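Local atomic coordinates of flavin-dependent monooxygenase, oxygenase subunit HsaA (Mycobacterium tuberculosis, PDB entry 3AFE), a protein that probably catalyses, as the oxygenase component of a two-component flavin monooxygenase, the ortho-hydroxylation of the secosteroid phenol 3-HSA during cholesterol catabolism. Residues Pro21-Arg26 against Ser77-Thr82; Val281-Ala286 against Asp338-Ala343; Asp291-Gln296 against Gly331-Ser336; Leu318-Arg323 against Val378-His383. One frame throughout, in Å; residues are numbered along the deposited sequence.

Contact 1 (Pro21-Arg26 against Ser77-Thr82)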
loop_
_atom_site.group_PDB
_atom_site.type_symbol
_atom_site.label_atom_id
_atom_site.label_comp_id
_atom_site.label_asym_id
_atom_site.label_seq_id
_atom_site.Cartn_x
_atom_site.Cartn_y
_atom_site.Cartn_z
ATOM N N PRO A 21 -11.073 33.556 -0.897
ATOM C CA PRO A 21 -12.512 33.307 -1.038
ATOM C C PRO A 21 -13.065 33.591 -2.441
ATOM O O PRO A 21 -13.869 32.791 -2.918
ATOM C CB PRO A 21 -13.124 34.230 0.023
ATOM C CG PRO A 21 -12.058 34.314 1.083
ATOM C CD PRO A 21 -10.774 34.373 0.298
ATOM N N GLU A 22 -12.642 34.678 -3.088
ATOM C CA GLU A 22 -13.089 34.969 -4.456
ATOM C C GLU A 22 -12.665 33.872 -5.423
ATOM O O GLU A 22 -13.424 33.457 -6.309
ATOM C CB GLU A 22 -12.471 36.268 -4.988
ATOM C CG GLU A 22 -12.470 37.457 -4.063
ATOM C CD GLU A 22 -11.697 38.633 -4.654
ATOM O OE1 GLU A 22 -11.550 38.697 -5.896
ATOM O OE2 GLU A 22 -11.229 39.494 -3.877
ATOM N N ILE A 23 -11.415 33.447 -5.279
ATOM C CA ILE A 23 -10.832 32.496 -6.209
ATOM C C ILE A 23 -11.504 31.156 -6.018
ATOM O O ILE A 23 -11.814 30.459 -6.989
ATOM C CB ILE A 23 -9.312 32.401 -6.034
ATOM C CG1 ILE A 23 -8.694 33.777 -6.289
ATOM C CG2 ILE A 23 -8.733 31.369 -6.985
ATOM C CD1 ILE A 23 -7.177 33.782 -6.363
ATOM N N ARG A 24 -11.759 30.821 -4.760
ATOM C CA ARG A 24 -12.568 29.653 -4.441
ATOM C C ARG A 24 -13.900 29.732 -5.183
ATOM O O ARG A 24 -14.268 28.815 -5.919
ATOM C CB ARG A 24 -12.812 29.560 -2.934
ATOM C CG ARG A 24 -13.347 28.215 -2.483
ATOM C CD ARG A 24 -14.261 28.332 -1.275
ATOM N NE ARG A 24 -13.623 29.019 -0.154
ATOM C CZ ARG A 24 -14.090 30.135 0.407
ATOM N NH1 ARG A 24 -13.440 30.691 1.421
ATOM N NH2 ARG A 24 -15.212 30.696 -0.038
ATOM N N ASP A 25 -14.610 30.844 -5.004
ATOM C CA ASP A 25 -15.928 31.011 -5.614
ATOM C C ASP A 25 -15.878 30.878 -7.132
ATOM O O ASP A 25 -16.785 30.315 -7.747
ATOM C CB ASP A 25 -16.557 32.343 -5.195
ATOM C CG ASP A 25 -16.942 32.366 -3.722
ATOM O OD1 ASP A 25 -17.060 33.476 -3.145
ATOM O OD2 ASP A 25 -17.118 31.270 -3.135
ATOM N N ARG A 26 -14.802 31.376 -7.727
ATOM C CA ARG A 26 -14.632 31.343 -9.174
ATOM C C ARG A 26 -14.307 29.947 -9.677
ATOM O O ARG A 26 -14.341 29.701 -10.879
ATOM C CB ARG A 26 -13.484 32.269 -9.550
ATOM C CG ARG A 26 -13.634 33.000 -10.859
ATOM C CD ARG A 26 -12.712 34.220 -10.875
ATOM N NE ARG A 26 -13.133 35.230 -9.906
ATOM C CZ ARG A 26 -12.299 36.044 -9.263
ATOM N NH1 ARG A 26 -10.992 35.951 -9.477
ATOM N NH2 ARG A 26 -12.765 36.939 -8.395
ATOM N N SER A 77 -4.811 25.662 -2.799
ATOM C CA SER A 77 -5.717 25.086 -1.814
ATOM C C SER A 77 -7.166 25.565 -1.984
ATOM O O SER A 77 -8.065 25.046 -1.333
ATOM C CB SER A 77 -5.227 25.319 -0.379
ATOM O OG SER A 77 -5.532 26.629 0.082
ATOM N N VAL A 78 -7.409 26.539 -2.857
ATOM C CA VAL A 78 -8.799 26.915 -3.149
ATOM C C VAL A 78 -9.180 26.713 -4.611
ATOM O O VAL A 78 -10.345 26.499 -4.930
ATOM C CB VAL A 78 -9.159 28.347 -2.688
ATOM C CG1 VAL A 78 -9.215 28.412 -1.161
ATOM C CG2 VAL A 78 -8.182 29.373 -3.272
ATOM N N CYS A 79 -8.191 26.768 -5.493
ATOM C CA CYS A 79 -8.425 26.533 -6.907
ATOM C C CYS A 79 -7.165 25.942 -7.531
ATOM O O CYS A 79 -6.158 26.636 -7.695
ATOM C CB CYS A 79 -8.793 27.840 -7.609
ATOM S SG CYS A 79 -8.748 27.678 -9.409
ATOM N N GLY A 80 -7.213 24.659 -7.873
ATOM C CA GLY A 80 -6.051 23.970 -8.405
ATOM C C GLY A 80 -5.421 24.634 -9.620
ATOM O O GLY A 80 -4.199 24.837 -9.671
ATOM N N SER A 81 -6.248 24.971 -10.607
ATOM C CA SER A 81 -5.748 25.592 -11.832
ATOM C C SER A 81 -4.984 26.868 -11.529
ATOM O O SER A 81 -3.917 27.118 -12.089
ATOM C CB SER A 81 -6.895 25.903 -12.798
ATOM O OG SER A 81 -7.333 24.726 -13.453
ATOM N N THR A 82 -5.547 27.676 -10.641
ATOM C CA THR A 82 -4.976 28.970 -10.319
ATOM C C THR A 82 -3.629 28.838 -9.622
ATOM O O THR A 82 -2.701 29.569 -9.942
ATOM C CB THR A 82 -5.948 29.810 -9.468
ATOM O OG1 THR A 82 -7.140 30.063 -10.228
ATOM C CG2 THR A 82 -5.302 31.137 -9.057
#

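Contact 2 (Val281-Ala286 against Asp338-Ala343)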
loop_
_atom_site.group_PDB
_atom_site.type_symbol
_atom_site.label_atom_id
_atom_site.label_comp_id
_atom_site.label_asym_id
_atom_site.label_seq_id
_atom_site.Cartn_x
_atom_site.Cartn_y
_atom_site.Cartn_z
ATOM N N VAL A 281 -8.946 7.551 11.712
ATOM C CA VAL A 281 -7.686 6.952 11.298
ATOM C C VAL A 281 -7.313 7.503 9.937
ATOM O O VAL A 281 -6.156 7.833 9.669
ATOM C CB VAL A 281 -7.805 5.423 11.150
ATOM C CG1 VAL A 281 -6.523 4.837 10.540
ATOM C CG2 VAL A 281 -8.116 4.772 12.487
ATOM N N ARG A 282 -8.321 7.596 9.085
ATOM C CA ARG A 282 -8.143 7.912 7.684
ATOM C C ARG A 282 -7.708 9.367 7.539
ATOM O O ARG A 282 -6.864 9.702 6.703
ATOM C CB ARG A 282 -9.466 7.660 6.975
ATOM C CG ARG A 282 -9.484 7.921 5.503
ATOM C CD ARG A 282 -10.907 7.748 4.979
ATOM N NE ARG A 282 -11.395 6.368 5.056
ATOM C CZ ARG A 282 -12.524 5.993 5.653
ATOM N NH1 ARG A 282 -13.316 6.889 6.245
ATOM N NH2 ARG A 282 -12.869 4.712 5.647
ATOM N N ILE A 283 -8.280 10.215 8.387
ATOM C CA ILE A 283 -7.964 11.646 8.436
ATOM C C ILE A 283 -6.606 11.939 9.108
ATOM O O ILE A 283 -5.844 12.801 8.666
ATOM C CB ILE A 283 -9.130 12.415 9.123
ATOM C CG1 ILE A 283 -10.088 12.950 8.065
ATOM C CG2 ILE A 283 -8.639 13.534 10.021
ATOM C CD1 ILE A 283 -11.492 13.191 8.575
ATOM N N ALA A 284 -6.294 11.202 10.165
ATOM C CA ALA A 284 -4.983 11.318 10.787
ATOM C C ALA A 284 -3.857 10.952 9.807
ATOM O O ALA A 284 -2.857 11.660 9.711
ATOM C CB ALA A 284 -4.909 10.465 12.059
ATOM N N GLU A 285 -4.024 9.864 9.071
ATOM C CA GLU A 285 -2.974 9.407 8.168
ATOM C C GLU A 285 -2.721 10.398 7.036
ATOM O O GLU A 285 -1.583 10.767 6.775
ATOM C CB GLU A 285 -3.260 7.985 7.667
ATOM C CG GLU A 285 -3.146 6.964 8.809
ATOM C CD GLU A 285 -3.137 5.510 8.354
ATOM O OE1 GLU A 285 -4.016 5.120 7.556
ATOM O OE2 GLU A 285 -2.251 4.756 8.815
ATOM N N ALA A 286 -3.794 10.859 6.404
ATOM C CA ALA A 286 -3.686 11.849 5.338
ATOM C C ALA A 286 -3.047 13.157 5.813
ATOM O O ALA A 286 -2.133 13.677 5.164
ATOM C CB ALA A 286 -5.056 12.109 4.713
ATOM N N ASP A 338 -6.632 10.829 -2.874
ATOM C CA ASP A 338 -7.426 9.673 -3.285
ATOM C C ASP A 338 -8.255 9.148 -2.114
ATOM O O ASP A 338 -9.431 8.809 -2.269
ATOM C CB ASP A 338 -6.527 8.549 -3.815
ATOM C CG ASP A 338 -6.041 8.798 -5.243
ATOM O OD1 ASP A 338 -6.240 9.924 -5.754
ATOM O OD2 ASP A 338 -5.472 7.855 -5.855
ATOM N N ARG A 339 -7.630 9.073 -0.944
ATOM C CA ARG A 339 -8.275 8.498 0.230
ATOM C C ARG A 339 -9.387 9.395 0.758
ATOM O O ARG A 339 -10.488 8.924 1.057
ATOM C CB ARG A 339 -7.249 8.170 1.325
ATOM C CG ARG A 339 -6.831 6.695 1.329
ATOM C CD ARG A 339 -5.681 6.415 2.282
ATOM N NE ARG A 339 -4.377 6.691 1.677
ATOM C CZ ARG A 339 -3.210 6.583 2.315
ATOM N NH1 ARG A 339 -2.080 6.858 1.672
ATOM N NH2 ARG A 339 -3.169 6.206 3.594
ATOM N N LEU A 340 -9.094 10.689 0.850
ATOM C CA LEU A 340 -10.071 11.669 1.292
ATOM C C LEU A 340 -11.282 11.678 0.376
ATOM O O LEU A 340 -12.428 11.692 0.842
ATOM C CB LEU A 340 -9.432 13.053 1.327
ATOM C CG LEU A 340 -8.313 13.182 2.358
ATOM C CD1 LEU A 340 -7.512 14.452 2.134
ATOM C CD2 LEU A 340 -8.891 13.149 3.766
ATOM N N PHE A 341 -11.013 11.669 -0.930
ATOM C CA PHE A 341 -12.052 11.707 -1.950
ATOM C C PHE A 341 -12.967 10.473 -1.908
ATOM O O PHE A 341 -14.190 10.607 -1.918
ATOM C CB PHE A 341 -11.435 11.900 -3.337
ATOM C CG PHE A 341 -12.396 11.657 -4.469
ATOM C CD1 PHE A 341 -13.426 12.544 -4.724
ATOM C CD2 PHE A 341 -12.259 10.551 -5.278
ATOM C CE1 PHE A 341 -14.306 12.323 -5.756
ATOM C CE2 PHE A 341 -13.137 10.331 -6.321
ATOM C CZ PHE A 341 -14.159 11.214 -6.552
ATOM N N GLU A 342 -12.375 9.285 -1.853
ATOM C CA GLU A 342 -13.143 8.051 -1.640
ATOM C C GLU A 342 -14.043 8.193 -0.412
ATOM O O GLU A 342 -15.249 7.990 -0.491
ATOM C CB GLU A 342 -12.200 6.844 -1.454
ATOM C CG GLU A 342 -12.897 5.508 -1.173
ATOM C CD GLU A 342 -11.933 4.364 -0.776
ATOM O OE1 GLU A 342 -10.850 4.642 -0.203
ATOM O OE2 GLU A 342 -12.269 3.176 -1.023
ATOM N N ALA A 343 -13.444 8.559 0.718
ATOM C CA ALA A 343 -14.165 8.694 1.985
ATOM C C ALA A 343 -15.326 9.689 1.940
ATOM O O ALA A 343 -16.326 9.505 2.628
ATOM C CB ALA A 343 -13.200 9.070 3.109
#

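Contact 3 (Asp291-Gln296 against Gly331-Ser336)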
loop_
_atom_site.group_PDB
_atom_site.type_symbol
_atom_site.label_atom_id
_atom_site.label_comp_id
_atom_site.label_asym_id
_atom_site.label_seq_id
_atom_site.Cartn_x
_atom_site.Cartn_y
_atom_site.Cartn_z
ATOM N N ASP A 291 1.293 16.725 5.717
ATOM C CA ASP A 291 2.239 17.505 6.499
ATOM C C ASP A 291 3.673 17.112 6.146
ATOM O O ASP A 291 4.567 17.962 6.078
ATOM C CB ASP A 291 1.993 17.317 7.993
ATOM C CG ASP A 291 2.968 18.099 8.838
ATOM O OD1 ASP A 291 2.835 19.339 8.915
ATOM O OD2 ASP A 291 3.873 17.476 9.422
ATOM N N ALA A 292 3.882 15.818 5.907
ATOM C CA ALA A 292 5.210 15.300 5.605
ATOM C C ALA A 292 5.678 15.685 4.198
ATOM O O ALA A 292 6.846 16.005 3.994
ATOM C CB ALA A 292 5.258 13.787 5.806
ATOM N N ALA A 293 4.768 15.659 3.235
ATOM C CA ALA A 293 5.067 16.163 1.905
ATOM C C ALA A 293 5.532 17.615 2.003
ATOM O O ALA A 293 6.515 18.002 1.366
ATOM C CB ALA A 293 3.839 16.072 1.021
ATOM N N TRP A 294 4.829 18.422 2.793
ATOM C CA TRP A 294 5.188 19.835 2.896
ATOM C C TRP A 294 6.488 20.093 3.678
ATOM O O TRP A 294 7.330 20.867 3.215
ATOM C CB TRP A 294 4.037 20.705 3.421
ATOM C CG TRP A 294 4.320 22.168 3.277
ATOM C CD1 TRP A 294 4.627 23.039 4.275
ATOM C CD2 TRP A 294 4.355 22.932 2.053
ATOM N NE1 TRP A 294 4.839 24.298 3.760
ATOM C CE2 TRP A 294 4.684 24.259 2.399
ATOM C CE3 TRP A 294 4.131 22.623 0.705
ATOM C CZ2 TRP A 294 4.801 25.281 1.444
ATOM C CZ3 TRP A 294 4.241 23.648 -0.244
ATOM C CH2 TRP A 294 4.570 24.959 0.137
ATOM N N ARG A 295 6.665 19.441 4.832
ATOM C CA ARG A 295 7.894 19.605 5.616
ATOM C C ARG A 295 9.135 19.418 4.756
ATOM O O ARG A 295 10.028 20.264 4.763
ATOM C CB ARG A 295 7.980 18.633 6.801
ATOM C CG ARG A 295 7.125 18.985 7.985
ATOM C CD ARG A 295 7.127 17.833 8.992
ATOM N NE ARG A 295 6.361 18.148 10.194
ATOM C CZ ARG A 295 6.708 19.096 11.062
ATOM N NH1 ARG A 295 7.802 19.824 10.857
ATOM N NH2 ARG A 295 5.963 19.322 12.133
ATOM N N GLN A 296 9.216 18.309 4.026
ATOM C CA GLN A 296 10.453 18.087 3.281
ATOM C C GLN A 296 10.533 18.844 1.951
ATOM O O GLN A 296 11.620 19.267 1.558
ATOM C CB GLN A 296 10.865 16.605 3.194
ATOM C CG GLN A 296 9.832 15.669 2.691
ATOM C CD GLN A 296 10.101 14.232 3.112
ATOM O OE1 GLN A 296 9.400 13.326 2.685
ATOM N NE2 GLN A 296 11.121 14.020 3.948
ATOM N N GLY A 331 3.608 12.338 -4.826
ATOM C CA GLY A 331 2.992 11.043 -4.570
ATOM C C GLY A 331 2.142 10.962 -3.306
ATOM O O GLY A 331 1.056 10.373 -3.324
ATOM N N ARG A 332 2.634 11.550 -2.214
ATOM C CA ARG A 332 1.947 11.539 -0.926
ATOM C C ARG A 332 0.670 12.337 -0.961
ATOM O O ARG A 332 -0.345 11.945 -0.389
ATOM C CB ARG A 332 2.843 12.144 0.141
ATOM C CG ARG A 332 3.855 11.180 0.656
ATOM C CD ARG A 332 4.929 11.885 1.446
ATOM N NE ARG A 332 5.958 10.928 1.821
ATOM C CZ ARG A 332 7.048 11.254 2.483
ATOM N NH1 ARG A 332 7.231 12.515 2.844
ATOM N NH2 ARG A 332 7.938 10.329 2.790
ATOM N N SER A 333 0.759 13.487 -1.612
ATOM C CA SER A 333 -0.370 14.371 -1.811
ATOM C C SER A 333 -1.482 13.651 -2.553
ATOM O O SER A 333 -2.651 13.705 -2.145
ATOM C CB SER A 333 0.082 15.592 -2.609
ATOM O OG SER A 333 1.071 16.317 -1.891
ATOM N N ILE A 334 -1.108 12.972 -3.632
ATOM C CA ILE A 334 -2.053 12.265 -4.488
ATOM C C ILE A 334 -2.675 11.042 -3.793
ATOM O O ILE A 334 -3.879 10.811 -3.895
ATOM C CB ILE A 334 -1.380 11.882 -5.830
ATOM C CG1 ILE A 334 -1.114 13.152 -6.646
ATOM C CG2 ILE A 334 -2.211 10.854 -6.607
ATOM C CD1 ILE A 334 -0.859 12.909 -8.115
ATOM N N ALA A 335 -1.863 10.268 -3.079
ATOM C CA ALA A 335 -2.389 9.147 -2.298
ATOM C C ALA A 335 -3.366 9.653 -1.235
ATOM O O ALA A 335 -4.429 9.070 -1.044
ATOM C CB ALA A 335 -1.260 8.341 -1.648
ATOM N N SER A 336 -3.015 10.741 -0.554
ATOM C CA SER A 336 -3.910 11.282 0.462
ATOM C C SER A 336 -5.215 11.785 -0.167
ATOM O O SER A 336 -6.299 11.436 0.296
ATOM C CB SER A 336 -3.230 12.386 1.288
ATOM O OG SER A 336 -1.999 11.933 1.819
#

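Contact 4 (Leu318-Arg323 against Val378-His383)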
loop_
_atom_site.group_PDB
_atom_site.type_symbol
_atom_site.label_atom_id
_atom_site.label_comp_id
_atom_site.label_asym_id
_atom_site.label_seq_id
_atom_site.Cartn_x
_atom_site.Cartn_y
_atom_site.Cartn_z
ATOM N N LEU A 318 22.212 17.381 -1.065
ATOM C CA LEU A 318 20.979 18.110 -0.796
ATOM C C LEU A 318 20.135 18.176 -2.078
ATOM O O LEU A 318 18.961 17.837 -2.075
ATOM C CB LEU A 318 21.295 19.513 -0.265
ATOM C CG LEU A 318 20.113 20.349 0.226
ATOM C CD1 LEU A 318 19.169 19.501 1.077
ATOM C CD2 LEU A 318 20.587 21.582 0.998
ATOM N N ARG A 319 20.738 18.599 -3.182
ATOM C CA ARG A 319 20.037 18.593 -4.464
ATOM C C ARG A 319 19.460 17.221 -4.829
ATOM O O ARG A 319 18.357 17.128 -5.370
ATOM C CB ARG A 319 20.942 19.110 -5.580
ATOM C CG ARG A 319 21.190 20.586 -5.455
ATOM C CD ARG A 319 22.443 20.985 -6.146
ATOM N NE ARG A 319 22.367 20.706 -7.569
ATOM C CZ ARG A 319 23.337 20.996 -8.421
ATOM N NH1 ARG A 319 24.444 21.573 -7.977
ATOM N NH2 ARG A 319 23.208 20.712 -9.705
ATOM N N ALA A 320 20.194 16.158 -4.533
ATOM C CA ALA A 320 19.677 14.833 -4.814
ATOM C C ALA A 320 18.523 14.487 -3.858
ATOM O O ALA A 320 17.504 13.938 -4.285
ATOM C CB ALA A 320 20.790 13.793 -4.738
ATOM N N ARG A 321 18.695 14.812 -2.574
ATOM C CA ARG A 321 17.648 14.644 -1.566
ATOM C C ARG A 321 16.405 15.475 -1.883
ATOM O O ARG A 321 15.270 15.025 -1.690
ATOM C CB ARG A 321 18.166 15.036 -0.184
ATOM C CG ARG A 321 18.425 13.877 0.752
ATOM C CD ARG A 321 18.389 14.322 2.209
ATOM N NE ARG A 321 19.473 15.244 2.535
ATOM C CZ ARG A 321 19.314 16.414 3.153
ATOM N NH1 ARG A 321 18.107 16.826 3.544
ATOM N NH2 ARG A 321 20.375 17.172 3.395
ATOM N N ALA A 322 16.632 16.697 -2.354
ATOM C CA ALA A 322 15.548 17.584 -2.759
ATOM C C ALA A 322 14.700 16.907 -3.825
ATOM O O ALA A 322 13.469 16.921 -3.754
ATOM C CB ALA A 322 16.105 18.908 -3.286
ATOM N N ARG A 323 15.364 16.316 -4.814
ATOM C CA ARG A 323 14.666 15.604 -5.876
ATOM C C ARG A 323 13.915 14.357 -5.404
ATOM O O ARG A 323 12.778 14.142 -5.826
ATOM C CB ARG A 323 15.594 15.300 -7.056
ATOM C CG ARG A 323 15.715 16.486 -8.010
ATOM C CD ARG A 323 14.399 16.707 -8.775
ATOM N NE ARG A 323 14.439 16.013 -10.054
ATOM C CZ ARG A 323 13.386 15.494 -10.672
ATOM N NH1 ARG A 323 12.178 15.571 -10.125
ATOM N NH2 ARG A 323 13.551 14.886 -11.841
ATOM N N VAL A 378 16.368 7.544 -9.170
ATOM C CA VAL A 378 17.587 6.985 -9.735
ATOM C C VAL A 378 18.743 7.945 -9.490
ATOM O O VAL A 378 19.858 7.518 -9.168
ATOM C CB VAL A 378 17.431 6.652 -11.241
ATOM C CG1 VAL A 378 18.794 6.590 -11.930
ATOM C CG2 VAL A 378 16.651 5.339 -11.426
ATOM N N ILE A 379 18.465 9.242 -9.617
ATOM C CA ILE A 379 19.433 10.273 -9.254
ATOM C C ILE A 379 19.915 10.127 -7.810
ATOM O O ILE A 379 21.118 10.192 -7.549
ATOM C CB ILE A 379 18.865 11.685 -9.460
ATOM C CG1 ILE A 379 18.694 11.967 -10.955
ATOM C CG2 ILE A 379 19.759 12.727 -8.800
ATOM C CD1 ILE A 379 17.759 13.107 -11.251
ATOM N N PHE A 380 18.985 9.916 -6.877
ATOM C CA PHE A 380 19.334 9.836 -5.455
ATOM C C PHE A 380 20.061 8.538 -5.088
ATOM O O PHE A 380 21.020 8.552 -4.316
ATOM C CB PHE A 380 18.097 10.027 -4.556
ATOM C CG PHE A 380 18.370 9.775 -3.102
ATOM C CD1 PHE A 380 18.079 8.551 -2.531
ATOM C CD2 PHE A 380 18.962 10.752 -2.314
ATOM C CE1 PHE A 380 18.351 8.316 -1.194
ATOM C CE2 PHE A 380 19.240 10.520 -0.983
ATOM C CZ PHE A 380 18.935 9.303 -0.425
ATOM N N GLY A 381 19.591 7.420 -5.631
ATOM C CA GLY A 381 20.245 6.143 -5.430
ATOM C C GLY A 381 21.673 6.142 -5.959
ATOM O O GLY A 381 22.606 5.699 -5.270
ATOM N N ASN A 382 21.854 6.642 -7.178
ATOM C CA ASN A 382 23.185 6.758 -7.756
ATOM C C ASN A 382 24.145 7.408 -6.782
ATOM O O ASN A 382 25.251 6.911 -6.544
ATOM C CB ASN A 382 23.136 7.559 -9.048
ATOM C CG ASN A 382 22.653 6.737 -10.211
ATOM O OD1 ASN A 382 22.521 5.522 -10.102
ATOM N ND2 ASN A 382 22.393 7.391 -11.336
ATOM N N HIS A 383 23.706 8.514 -6.198
ATOM C CA HIS A 383 24.535 9.242 -5.254
ATOM C C HIS A 383 24.843 8.429 -3.990
ATOM O O HIS A 383 25.956 8.496 -3.479
ATOM C CB HIS A 383 23.887 10.577 -4.913
ATOM C CG HIS A 383 24.551 11.299 -3.787
ATOM N ND1 HIS A 383 24.209 11.091 -2.469
ATOM C CD2 HIS A 383 25.537 12.226 -3.783
ATOM C CE1 HIS A 383 24.957 11.861 -1.699
ATOM N NE2 HIS A 383 25.768 12.560 -2.472
#

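Contact 1 (Pro21-Arg26 against Ser77-Thr82)
In the all-helical N-terminal domain of the acyl-CoA dehydrogenase fold, I23 and R24 of helix 20-33 lie on V78, C79 and T82, where the chain turns from helix 65-76 into helix 80-98. I23 meets the turn with its CG2 branch: CG1 sits beside the backbone N (chi1 -60°), which sends CG2 into the interface, 3.6 Å from C79 CB and 3.8 Å from T82 OG1, with both carbons of the T82 side chain nearly as close. C79 occupies the N-cap position of helix 80-98, and this methyl therefore packs on the cap residue and the first turn together. The sulfur is modelled too close to the T82 hydroxyl, leaving the capping bond from T82 N to C79 SG doubtful. Next to I23 the backbones come nearest, R24 CA lying 4.8 Å from V78 CA. V78 points at helix 20-33: its CB is 3.9 Å from R24 CB, and its CG2 is directed at the main chain, 4.1 Å from R24 N. The foot of the R24 side chain does this touching; farther out the chain bends at chi2 and chi3 and swings the guanidinium back over P21, whose CA lies against one face, and toward D25 in a long salt bridge. No hydrogen bond joins the two segments. R26 is shared between its own helix, its NH2 meeting E22 OE1 at 3.3 Å on the anti lone pair, close to the guanidinium plane, and helix 38-47, where its NH1 bonds T40 OG1.

Contact 2 (Val281-Ala286 against Asp338-Ala343)
R282 reaches over A343 with its side chain. CG leaves anti to the backbone N (chi1 -180°), and with chi2 extended CD is carried to 3.2 Å from A343 CB, a tight approach in the model; the bend at chi3 then turns the guanidinium obliquely past that methyl, R282 NE and NH1 each 3.8 Å from A343 CB. R282 CD is also 4.1 Å from R339 O. R339 is directed the other way across the interface, toward E285. Their flat ends are turned 88° against each other; E285 OE1 lies at the edge of the guanidinium, near its plane, yet 4.2 Å from R339 NH2, which is too far for a salt bridge. The rest of the contact is aliphatic: L340 CD2 comes to 4.1 Å from A286 CB and 4.5 Å from I283 CG1. Helices 277-308 and 316-343 run antiparallel here, their local axes 10.1 Å apart at 155°, in the C-terminal helical bundle of the acyl-CoA dehydrogenase fold. H256 of helix 233-266 closes over I283, L340 and A343. With no hydrogen bond crossing, van der Waals packing holds the contact, through the aliphatic parts of both arginines together with L340, I283, A286 and A343. The attraction between E285 and R339 is probably modest, E285 being shared with R328 of the second subunit in a long, weak ion pair. R282 lies about 6 Å, side chain to side chain, from R263, a probable FMN ligand, and its charge may add to the positive potential there.

Contact 3 (Asp291-Gln296 against Gly331-Ser336)
R332 and Q296 supply the polar link across this contact. R332, extended from CG to NE, reaches Q296 at about a right angle, and its guanidinium is only 19° from the plane of the Q296 amide. The hydrogen bond from R332 NH1 to Q296 OE1 is modelled at 2.3 Å, so short that its exact geometry is doubtful. A292 O lies in the guanidinium plane, 3.7 Å from R332 NH1, while R332 NH2 makes a salt bridge with D289 of the second subunit. Van der Waals contact centres on A293, whose CB lies 4.1 Å from R332 CB and 4.0 Å from S333 OG; that hydroxyl bonds A329 O one turn back. Within the segments, R332 O accepts from S336 N and from S336 OG (2.8 Å), which approach opposite faces of its plane. R295 NE meets D291 OD2 at 2.7 Å on the syn side, and Q296 of the second subunit also bonds this oxygen. Helices 277-308 and 316-343 are antiparallel, their local axes 9.1 Å apart at 163°. Helix 233-266 packs V246 and A249 on S333, and the second subunit covers R332 and A292, which places this helix pair of the C-terminal bundle at a subunit interface.

Contact 4 (Leu318-Arg323 against Val378-His383)
R321 NH2 is held in a salt bridge by E317 OE1, one turn back on helix 316-343, while the same side chain touches F380 with its CG, 3.9 Å from F380 CE2. This joins a long helix of the C-terminal bundle of the acyl-CoA dehydrogenase fold to helix 373-385 near the end of the chain. R321 and F380 cross obliquely; CG does the touching, and the guanidinium, its NH2 kept by E317, is turned 87° to the ring plane. The cation-pi partner of F380 is R324, and Y253 of the second subunit packs on the F380 side chain. A320 is the point of closest backbone approach, its CA 5.0 Å from F380 CA. The methyl leaves little bulk between the helices and is touched from several places: A320 CB lies 4.3 Å from I379 CG2, equally far from F380 CD2, and 4.5 Å from H383 CB. The local axes approach to 8.5 Å at 142°, a splayed antiparallel crossing without a hydrogen bond between the segments. F380 CB lies 4.0 Å from A320 O. With F380 CG anti to the backbone N (chi1 172°), the ring is carried to the same carbonyl, which it meets obliquely, F380 CD2 4.0 Å from A320 O.

Contact 1 closes first along the chain, within the N-terminal helical domain; the other three follow and all use helix 316-343. Contacts 2 and 3 pair that helix with helix 277-308: contact 3 is nested inside the loop closed by contact 2, their centres are 12 Å apart, and they touch where A286 O meets S336 OG. Contact 4, about 18 Å from contact 3 between centres, brings helix 373-385 to the same helix near its start, and its segments alternate along the chain with those of contacts 2 and 3. All three touch the second subunit, linking the bundle to tetramer assembly. Contacts 1 and 4, about 34 Å apart between centres, lie on opposite sides of the chain's centre.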